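YHDH (Escherichia coli, PDB 1O89) probably catalyses the NADPH-dependent reduction of acrylyl-CoA to propanoyl-CoA, acting as a homodimer of the zinc-containing alcohol dehydrogenase family. Local coordinates at residues 43-48 and 114-119; 52-57 and 120-125; 195-200 and 214-219. All blocks are in the same frame, centred on the assembly; numbering follows the deposited sequence.

Interaction 1: 43-48 and 114-119; sequences ESRLPE and NHWGGL
Pro-47 and Trp-116 are the residues of two loops whose CA atoms come nearest, 6.8 Å apart, and with no hydrogen bond between the segments the contact rests on packing, mostly of side chains. Pro-47 CG sits over one face of the His-115 imidazole, 3.7 Å from the ring centroid and 29° off the normal, a CH-pi contact. The imidazole gets there because His-115 CG is anti to the backbone N (chi1 178°). Glu-48 O lies at the edge of this ring, in its plane, while His-115 NE2 is engaged by the backbone O of Arg-124. Pro-47 CD rests 3.9 Å from Trp-116 CB. These loops lead into strands 51-59 and 122-125, antiparallel neighbours in the GroES-like domain, so the contact ties together the two approaches to one strand pair. The six-membered ring of the indole lies against residues 45 and 46: Arg-45 O is 3.5 Å from Trp-116 CZ3, and Leu-46 CD2 meets the ring edge at CE3. The Arg-45 chain bends at chi3, which turns one guanidinium face to Trp-116 CH2, near the rim; with the planes 75° apart, this is no parallel stack. Trp-116 NE1 bonds to Pro-79 O, which would help fix the turn of the indole.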
loop_
_atom_site.group_PDB
_atom_site.type_symbol
_atom_site.label_atom_id
_atom_site.label_comp_id
_atom_site.label_asym_id
_atom_site.label_seq_id
_atom_site.Cartn_x
_atom_site.Cartn_y
_atom_site.Cartn_z
ATOM N N GLU A 43 45.143 -3.086 5.340
ATOM C CA GLU A 43 44.332 -2.515 4.260
ATOM C C GLU A 43 43.885 -3.545 3.212
ATOM O O GLU A 43 42.826 -3.396 2.604
ATOM C CB GLU A 43 45.104 -1.398 3.541
ATOM C CG GLU A 43 44.522 -0.009 3.738
ATOM C CD GLU A 43 45.554 1.079 3.516
ATOM O OE1 GLU A 43 46.233 1.052 2.460
ATOM O OE2 GLU A 43 45.692 1.955 4.401
ATOM N N SER A 44 44.706 -4.567 2.989
ATOM C CA SER A 44 44.409 -5.589 1.994
ATOM C C SER A 44 43.189 -6.447 2.341
ATOM O O SER A 44 42.618 -7.086 1.465
ATOM C CB SER A 44 45.638 -6.480 1.762
ATOM O OG SER A 44 46.022 -7.162 2.940
ATOM N N ARG A 45 42.791 -6.453 3.609
ATOM C CA ARG A 45 41.696 -7.297 4.075
ATOM C C ARG A 45 40.328 -6.651 3.858
ATOM O O ARG A 45 39.312 -7.323 3.984
ATOM C CB ARG A 45 41.893 -7.668 5.552
ATOM C CG ARG A 45 42.867 -8.846 5.767
ATOM C CD ARG A 45 42.916 -9.373 7.207
ATOM N NE ARG A 45 41.701 -10.106 7.590
ATOM C CZ ARG A 45 41.285 -10.305 8.845
ATOM N NH1 ARG A 45 41.971 -9.832 9.884
ATOM N NH2 ARG A 45 40.164 -10.982 9.071
ATOM N N LEU A 46 40.308 -5.356 3.536
ATOM C CA LEU A 46 39.065 -4.643 3.264
ATOM C C LEU A 46 38.312 -5.328 2.130
ATOM O O LEU A 46 38.942 -5.879 1.241
ATOM C CB LEU A 46 39.346 -3.183 2.898
ATOM C CG LEU A 46 39.739 -2.249 4.053
ATOM C CD1 LEU A 46 40.067 -0.864 3.517
ATOM C CD2 LEU A 46 38.665 -2.155 5.121
ATOM N N PRO A 47 36.980 -5.306 2.152
ATOM C CA PRO A 47 36.180 -5.968 1.110
ATOM C C PRO A 47 36.256 -5.216 -0.212
ATOM O O PRO A 47 36.686 -4.058 -0.227
ATOM C CB PRO A 47 34.755 -5.899 1.669
ATOM C CG PRO A 47 34.758 -4.682 2.479
ATOM C CD PRO A 47 36.117 -4.634 3.140
ATOM N N GLU A 48 35.841 -5.879 -1.292
ATOM C CA GLU A 48 35.873 -5.301 -2.634
ATOM C C GLU A 48 35.018 -4.029 -2.700
ATOM O O GLU A 48 33.943 -3.954 -2.103
ATOM C CB GLU A 48 35.398 -6.318 -3.685
ATOM C CG GLU A 48 36.415 -7.411 -3.979
ATOM C CD GLU A 48 36.042 -8.293 -5.166
ATOM O OE1 GLU A 48 35.587 -7.755 -6.211
ATOM O OE2 GLU A 48 36.227 -9.535 -5.064
ATOM N N ASN A 114 26.548 -7.633 6.279
ATOM C CA ASN A 114 27.258 -8.627 5.484
ATOM C C ASN A 114 28.418 -8.036 4.679
ATOM O O ASN A 114 29.009 -8.709 3.831
ATOM C CB ASN A 114 26.281 -9.407 4.591
ATOM C CG ASN A 114 25.538 -8.523 3.606
ATOM O OD1 ASN A 114 25.973 -7.417 3.272
ATOM N ND2 ASN A 114 24.408 -9.021 3.122
ATOM N N HIS A 115 28.760 -6.786 4.984
ATOM C CA HIS A 115 29.856 -6.098 4.334
ATOM C C HIS A 115 30.493 -5.176 5.377
ATOM O O HIS A 115 29.789 -4.417 6.014
ATOM C CB HIS A 115 29.322 -5.325 3.116
ATOM C CG HIS A 115 30.363 -4.538 2.384
ATOM N ND1 HIS A 115 30.754 -4.835 1.099
ATOM C CD2 HIS A 115 31.087 -3.453 2.753
ATOM C CE1 HIS A 115 31.683 -3.979 0.712
ATOM N NE2 HIS A 115 31.896 -3.122 1.693
ATOM N N TRP A 116 31.808 -5.252 5.561
ATOM C CA TRP A 116 32.504 -4.492 6.598
ATOM C C TRP A 116 32.104 -3.026 6.571
ATOM O O TRP A 116 32.210 -2.372 5.548
ATOM C CB TRP A 116 34.029 -4.603 6.461
ATOM C CG TRP A 116 34.615 -5.908 6.936
ATOM C CD1 TRP A 116 33.939 -7.040 7.313
ATOM C CD2 TRP A 116 36.000 -6.213 7.078
ATOM N NE1 TRP A 116 34.822 -8.026 7.679
ATOM C CE2 TRP A 116 36.097 -7.542 7.552
ATOM C CE3 TRP A 116 37.185 -5.497 6.853
ATOM C CZ2 TRP A 116 37.325 -8.164 7.799
ATOM C CZ3 TRP A 116 38.404 -6.116 7.112
ATOM C CH2 TRP A 116 38.460 -7.438 7.578
ATOM N N GLY A 117 31.698 -2.508 7.721
ATOM C CA GLY A 117 31.071 -1.209 7.800
ATOM C C GLY A 117 31.820 -0.171 8.586
ATOM O O GLY A 117 33.040 -0.107 8.540
ATOM N N GLY A 118 31.070 0.615 9.352
ATOM C CA GLY A 118 31.516 1.919 9.812
ATOM C C GLY A 118 32.375 1.987 11.039
ATOM O O GLY A 118 33.013 3.005 11.267
ATOM N N LEU A 119 32.412 0.936 11.844
ATOM C CA LEU A 119 33.164 0.990 13.101
ATOM C C LEU A 119 34.624 0.626 12.849
ATOM O O LEU A 119 35.160 -0.353 13.356
ATOM C CB LEU A 119 32.501 0.125 14.189
ATOM C CG LEU A 119 31.265 0.693 14.945
ATOM C CD1 LEU A 119 31.137 2.204 14.916
ATOM C CD2 LEU A 119 30.027 0.152 14.367
#

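Interaction 2: 52-57 and 120-125; sequences TVDVHW and AEQARV
Val-53 and Ala-123 face each other as an antiparallel hydrogen-bonded pair. Val-53 N reaches Ala-123 O at 2.9 Å, nearly straight, and Ala-123 N returns a bond to Val-53 O at 3.1 Å. A third bond, Val-55 N to Glu-121 O, is 3.0 Å long, with its donor well above the carbonyl plane. A water here donates to both Val-55 O and Glu-121 O. Beyond the backbone, Thr-52 OG1 accepts a 3.2 Å bond from Arg-124 NE, at the guanidinium edge but tilted 23° from its plane. The threonine hydroxyl lies beside the backbone N (chi1 -58°), which turns it to the arginine and sends CG2 to within 3.7 Å of Gln-122 OE1. Both strands belong to the mixed sheet of the GroES-like domain, where 51-59 also pairs with 85-93. On the face carrying Thr-52, Asp-54 and Gln-122 run side by side, carboxylate and amide planes 86° apart; Arg-91 forms a salt bridge with Asp-54 OD1, and Glu-43 holds Gln-122 NE2. Gln-122 OE1, buried here, has no hydrogen-bonding partner in the model. On the side of Val-53 and Ala-123 the contacts are apolar: Val-55 CG2 lies 4.2 Å from Ala-123 CB, and Phe-86 touches Val-53, Val-55 and Ala-123.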
loop_
_atom_site.group_PDB
_atom_site.type_symbol
_atom_site.label_atom_id
_atom_site.label_comp_id
_atom_site.label_asym_id
_atom_site.label_seq_id
_atom_site.Cartn_x
_atom_site.Cartn_y
_atom_site.Cartn_z
ATOM N N THR A 52 37.319 3.972 -1.216
ATOM C CA THR A 52 37.740 3.847 0.171
ATOM C C THR A 52 37.503 5.170 0.903
ATOM O O THR A 52 37.862 6.231 0.400
ATOM C CB THR A 52 39.211 3.424 0.239
ATOM O OG1 THR A 52 39.373 2.193 -0.463
ATOM C CG2 THR A 52 39.634 3.081 1.666
ATOM N N VAL A 53 36.882 5.087 2.077
ATOM C CA VAL A 53 36.534 6.256 2.882
ATOM C C VAL A 53 37.259 6.204 4.241
ATOM O O VAL A 53 37.265 5.168 4.921
ATOM C CB VAL A 53 35.006 6.325 3.128
ATOM C CG1 VAL A 53 34.633 7.572 3.920
ATOM C CG2 VAL A 53 34.239 6.278 1.808
ATOM N N ASP A 54 37.911 7.319 4.583
ATOM C CA ASP A 54 38.416 7.599 5.933
ATOM C C ASP A 54 37.247 7.997 6.824
ATOM O O ASP A 54 36.719 9.101 6.720
ATOM C CB ASP A 54 39.427 8.750 5.918
ATOM C CG ASP A 54 40.748 8.367 5.283
ATOM O OD1 ASP A 54 41.218 7.232 5.502
ATOM O OD2 ASP A 54 41.385 9.136 4.542
ATOM N N VAL A 55 36.830 7.080 7.681
ATOM C CA VAL A 55 35.659 7.280 8.512
ATOM C C VAL A 55 36.023 8.210 9.655
ATOM O O VAL A 55 37.079 8.083 10.299
ATOM C CB VAL A 55 35.119 5.927 9.023
ATOM C CG1 VAL A 55 33.872 6.108 9.894
ATOM C CG2 VAL A 55 34.809 5.032 7.852
ATOM N N HIS A 56 35.180 9.205 9.858
ATOM C CA HIS A 56 35.386 10.162 10.929
ATOM C C HIS A 56 34.350 9.920 12.026
ATOM O O HIS A 56 34.668 10.017 13.206
ATOM C CB HIS A 56 35.260 11.581 10.382
ATOM C CG HIS A 56 36.328 11.953 9.403
ATOM N ND1 HIS A 56 37.650 11.585 9.560
ATOM C CD2 HIS A 56 36.281 12.706 8.276
ATOM C CE1 HIS A 56 38.367 12.083 8.567
ATOM N NE2 HIS A 56 37.559 12.767 7.773
ATOM N N TRP A 57 33.112 9.634 11.619
ATOM C CA TRP A 57 31.999 9.346 12.534
ATOM C C TRP A 57 31.198 8.139 12.073
ATOM O O TRP A 57 30.931 7.972 10.878
ATOM C CB TRP A 57 31.032 10.544 12.642
ATOM C CG TRP A 57 31.596 11.768 13.307
ATOM C CD1 TRP A 57 32.118 12.868 12.685
ATOM C CD2 TRP A 57 31.692 12.028 14.720
ATOM N NE1 TRP A 57 32.540 13.784 13.618
ATOM C CE2 TRP A 57 32.279 13.306 14.873
ATOM C CE3 TRP A 57 31.326 11.319 15.872
ATOM C CZ2 TRP A 57 32.534 13.880 16.127
ATOM C CZ3 TRP A 57 31.572 11.896 17.126
ATOM C CH2 TRP A 57 32.173 13.163 17.239
ATOM N N ALA A 120 35.266 1.473 12.059
ATOM C CA ALA A 120 36.609 1.236 11.567
ATOM C C ALA A 120 37.140 2.541 10.985
ATOM O O ALA A 120 36.351 3.389 10.576
ATOM C CB ALA A 120 36.594 0.164 10.509
ATOM N N GLU A 121 38.459 2.697 10.940
ATOM C CA GLU A 121 39.067 3.914 10.392
ATOM C C GLU A 121 38.897 3.993 8.882
ATOM O O GLU A 121 38.975 5.076 8.305
ATOM C CB GLU A 121 40.552 3.996 10.740
ATOM C CG GLU A 121 40.793 4.186 12.228
ATOM C CD GLU A 121 42.258 4.216 12.606
ATOM O OE1 GLU A 121 43.106 3.672 11.862
ATOM O OE2 GLU A 121 42.556 4.786 13.667
ATOM N N GLN A 122 38.679 2.849 8.245
ATOM C CA GLN A 122 38.446 2.825 6.812
ATOM C C GLN A 122 37.340 1.859 6.452
ATOM O O GLN A 122 37.200 0.814 7.085
ATOM C CB GLN A 122 39.714 2.413 6.074
ATOM C CG GLN A 122 40.973 3.201 6.437
ATOM C CD GLN A 122 42.133 2.812 5.557
ATOM O OE1 GLN A 122 41.922 2.383 4.430
ATOM N NE2 GLN A 122 43.363 2.953 6.064
ATOM N N ALA A 123 36.564 2.220 5.435
ATOM C CA ALA A 123 35.571 1.341 4.834
ATOM C C ALA A 123 35.730 1.373 3.313
ATOM O O ALA A 123 36.001 2.421 2.741
ATOM C CB ALA A 123 34.193 1.786 5.222
ATOM N N ARG A 124 35.622 0.216 2.668
ATOM C CA ARG A 124 35.665 0.118 1.208
ATOM C C ARG A 124 34.287 -0.338 0.724
ATOM O O ARG A 124 33.782 -1.383 1.137
ATOM C CB ARG A 124 36.759 -0.852 0.744
ATOM C CG ARG A 124 37.069 -0.762 -0.757
ATOM C CD ARG A 124 38.331 -1.500 -1.237
ATOM N NE ARG A 124 39.546 -1.041 -0.563
ATOM C CZ ARG A 124 40.701 -1.716 -0.507
ATOM N NH1 ARG A 124 40.830 -2.914 -1.082
ATOM N NH2 ARG A 124 41.744 -1.181 0.133
ATOM N N VAL A 125 33.687 0.481 -0.127
ATOM C CA VAL A 125 32.335 0.281 -0.604
ATOM C C VAL A 125 32.211 0.596 -2.090
ATOM O O VAL A 125 33.116 1.167 -2.697
ATOM C CB VAL A 125 31.358 1.185 0.168
ATOM C CG1 VAL A 125 31.323 0.789 1.664
ATOM C CG2 VAL A 125 31.719 2.667 0.005
HETATM O O HOH W 1 39.668 7.629 9.760
#

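Interaction 3: 195-200 and 214-219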
loop_
_atom_site.group_PDB
_atom_site.type_symbol
_atom_site.label_atom_id
_atom_site.label_comp_id
_atom_site.label_asym_id
_atom_site.label_seq_id
_atom_site.Cartn_x
_atom_site.Cartn_y
_atom_site.Cartn_z
ATOM N N VAL A 195 0.164 15.752 14.979
ATOM C CA VAL A 195 0.728 14.433 15.225
ATOM C C VAL A 195 0.233 13.829 16.530
ATOM O O VAL A 195 0.126 14.513 17.537
ATOM C CB VAL A 195 2.259 14.493 15.254
ATOM C CG1 VAL A 195 2.850 13.081 15.246
ATOM C CG2 VAL A 195 2.781 15.320 14.075
ATOM N N VAL A 196 -0.092 12.543 16.485
ATOM C CA VAL A 196 -0.383 11.759 17.673
ATOM C C VAL A 196 0.694 10.689 17.762
ATOM O O VAL A 196 0.795 9.837 16.879
ATOM C CB VAL A 196 -1.774 11.083 17.601
ATOM C CG1 VAL A 196 -2.000 10.177 18.821
ATOM C CG2 VAL A 196 -2.870 12.131 17.489
ATOM N N ALA A 197 1.505 10.761 18.814
ATOM C CA ALA A 197 2.527 9.771 19.093
ATOM C C ALA A 197 1.954 8.627 19.921
ATOM O O ALA A 197 1.240 8.852 20.903
ATOM C CB ALA A 197 3.676 10.410 19.827
ATOM N N VAL A 198 2.284 7.401 19.531
ATOM C CA VAL A 198 1.929 6.212 20.291
ATOM C C VAL A 198 3.207 5.647 20.901
ATOM O O VAL A 198 4.097 5.222 20.178
ATOM C CB VAL A 198 1.278 5.143 19.383
ATOM C CG1 VAL A 198 1.070 3.834 20.141
ATOM C CG2 VAL A 198 -0.041 5.652 18.798
ATOM N N SER A 199 3.291 5.640 22.227
ATOM C CA SER A 199 4.442 5.079 22.935
ATOM C C SER A 199 4.025 4.064 24.002
ATOM O O SER A 199 3.043 4.281 24.725
ATOM C CB SER A 199 5.228 6.200 23.608
ATOM O OG SER A 199 6.212 5.669 24.477
ATOM N N GLY A 200 4.783 2.972 24.117
ATOM C CA GLY A 200 4.545 1.969 25.149
ATOM C C GLY A 200 5.014 2.371 26.545
ATOM O O GLY A 200 4.476 1.897 27.567
ATOM N N SER A 214 0.768 16.441 19.508
ATOM C CA SER A 214 -0.346 17.086 20.220
ATOM C C SER A 214 -0.938 16.187 21.302
ATOM O O SER A 214 -1.457 16.681 22.296
ATOM C CB SER A 214 -1.456 17.499 19.258
ATOM O OG SER A 214 -0.939 18.265 18.188
ATOM N N ARG A 215 -0.895 14.871 21.091
ATOM C CA ARG A 215 -1.317 13.926 22.129
ATOM C C ARG A 215 -0.544 12.615 22.047
ATOM O O ARG A 215 0.022 12.269 21.005
ATOM C CB ARG A 215 -2.835 13.665 22.087
ATOM C CG ARG A 215 -3.541 14.145 20.822
ATOM C CD ARG A 215 -5.045 13.946 20.831
ATOM N NE ARG A 215 -5.501 13.068 19.753
ATOM C CZ ARG A 215 -6.024 11.851 19.919
ATOM N NH1 ARG A 215 -6.171 11.314 21.128
ATOM N NH2 ARG A 215 -6.414 11.151 18.859
ATOM N N VAL A 216 -0.528 11.897 23.163
ATOM C CA VAL A 216 0.212 10.651 23.282
ATOM C C VAL A 216 -0.676 9.526 23.824
ATOM O O VAL A 216 -1.220 9.627 24.922
ATOM C CB VAL A 216 1.435 10.815 24.199
ATOM C CG1 VAL A 216 2.216 9.492 24.304
ATOM C CG2 VAL A 216 2.336 11.972 23.715
ATOM N N LEU A 217 -0.799 8.452 23.049
ATOM C CA LEU A 217 -1.577 7.281 23.425
ATOM C C LEU A 217 -0.664 6.123 23.860
ATOM O O LEU A 217 0.454 5.999 23.363
ATOM C CB LEU A 217 -2.434 6.856 22.227
ATOM C CG LEU A 217 -3.234 7.983 21.562
ATOM C CD1 LEU A 217 -4.045 7.460 20.401
ATOM C CD2 LEU A 217 -4.134 8.672 22.578
ATOM N N PRO A 218 -1.127 5.273 24.780
ATOM C CA PRO A 218 -0.385 4.052 25.129
ATOM C C PRO A 218 -0.459 2.964 24.046
ATOM O O PRO A 218 -1.469 2.849 23.346
ATOM C CB PRO A 218 -1.059 3.582 26.431
ATOM C CG PRO A 218 -2.427 4.177 26.414
ATOM C CD PRO A 218 -2.364 5.415 25.568
ATOM N N ARG A 219 0.609 2.176 23.919
ATOM C CA ARG A 219 0.664 1.090 22.937
ATOM C C ARG A 219 -0.335 -0.025 23.250
ATOM O O ARG A 219 -0.706 -0.787 22.352
ATOM C CB ARG A 219 2.079 0.497 22.857
ATOM C CG ARG A 219 2.357 -0.364 21.595
ATOM C CD ARG A 219 3.102 -1.679 21.884
ATOM N NE ARG A 219 2.206 -2.838 22.003
ATOM C CZ ARG A 219 1.863 -3.466 23.142
ATOM N NH1 ARG A 219 2.313 -3.072 24.333
ATOM N NH2 ARG A 219 1.043 -4.512 23.087
#
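Val-196 lies between two side chains of the neighbouring strand, each taken by a different methyl. With CG1 anti to the backbone N (chi1 176°), that branch meets Leu-217, 3.7 Å from its CG, while CG2 points to Arg-215 and comes within 3.6 Å of NE. The valine crosses both partners at a slant, and one guanidinium face of Arg-215 is turned to it. The polar end of that arginine is held elsewhere: NH2 forms a salt bridge with Glu-170, while Trp-233 touches Val-196, Arg-215 and Leu-217 on this same face. With an alanine in place of Val-196, both methyl contacts go, and a gap is likely to open between Leu-217 and the arginine, depriving the guanidinium of part of its apolar support. Beneath these side chains runs a parallel ladder: Ala-197 N bonds to Arg-215 O, Leu-217 N to Ala-197 O, and Ser-199 N to Leu-217 O at 3.1 Å, the last almost in line with the carbonyl (178°). Strand 195-199, helix 205-211 and strand 213-218 make a beta-alpha-beta crossover of the Rossmann-type nucleotide-binding fold. The helix packs on the reverse face, where Leu-208 touches Ala-197, Ser-199 and Val-216; Val-216 CG1 leans over Ala-197 O at 3.6 Å. At the C-terminal end, Val-198 CG1 approaches Arg-219 CA at 3.9 Å, and Gly-200 CA approaches Arg-219 CB at 3.7 Å. Ser-199, Gly-200 and Arg-219 bind NADP(+), and Ser-199 OG is hydrogen-bonded to Thr-204 and to the backbone O of Arg-201.

Interactions 1 and 2 illustrate how a loop contact and a strand pair can form one unit: their segments alternate along the chain, their centres are 9 Å apart, and they touch directly. His-115 NE2 lies 2.6 Å from Arg-124 O and Glu-43 OE2 lies 3.0 Å from Gln-122 NE2, both probable hydrogen bonds. Interaction 3 stands apart, across the chain's centre, its own centre about 40 Å from that of interaction 1 and about 39 Å from that of interaction 2. Nearest atoms are still about 26 and 27 Å away. The division follows the family architecture: interaction 3 contributes residues to the NADP(+) site, whereas interactions 1 and 2 lie away from the known cofactor-binding residues.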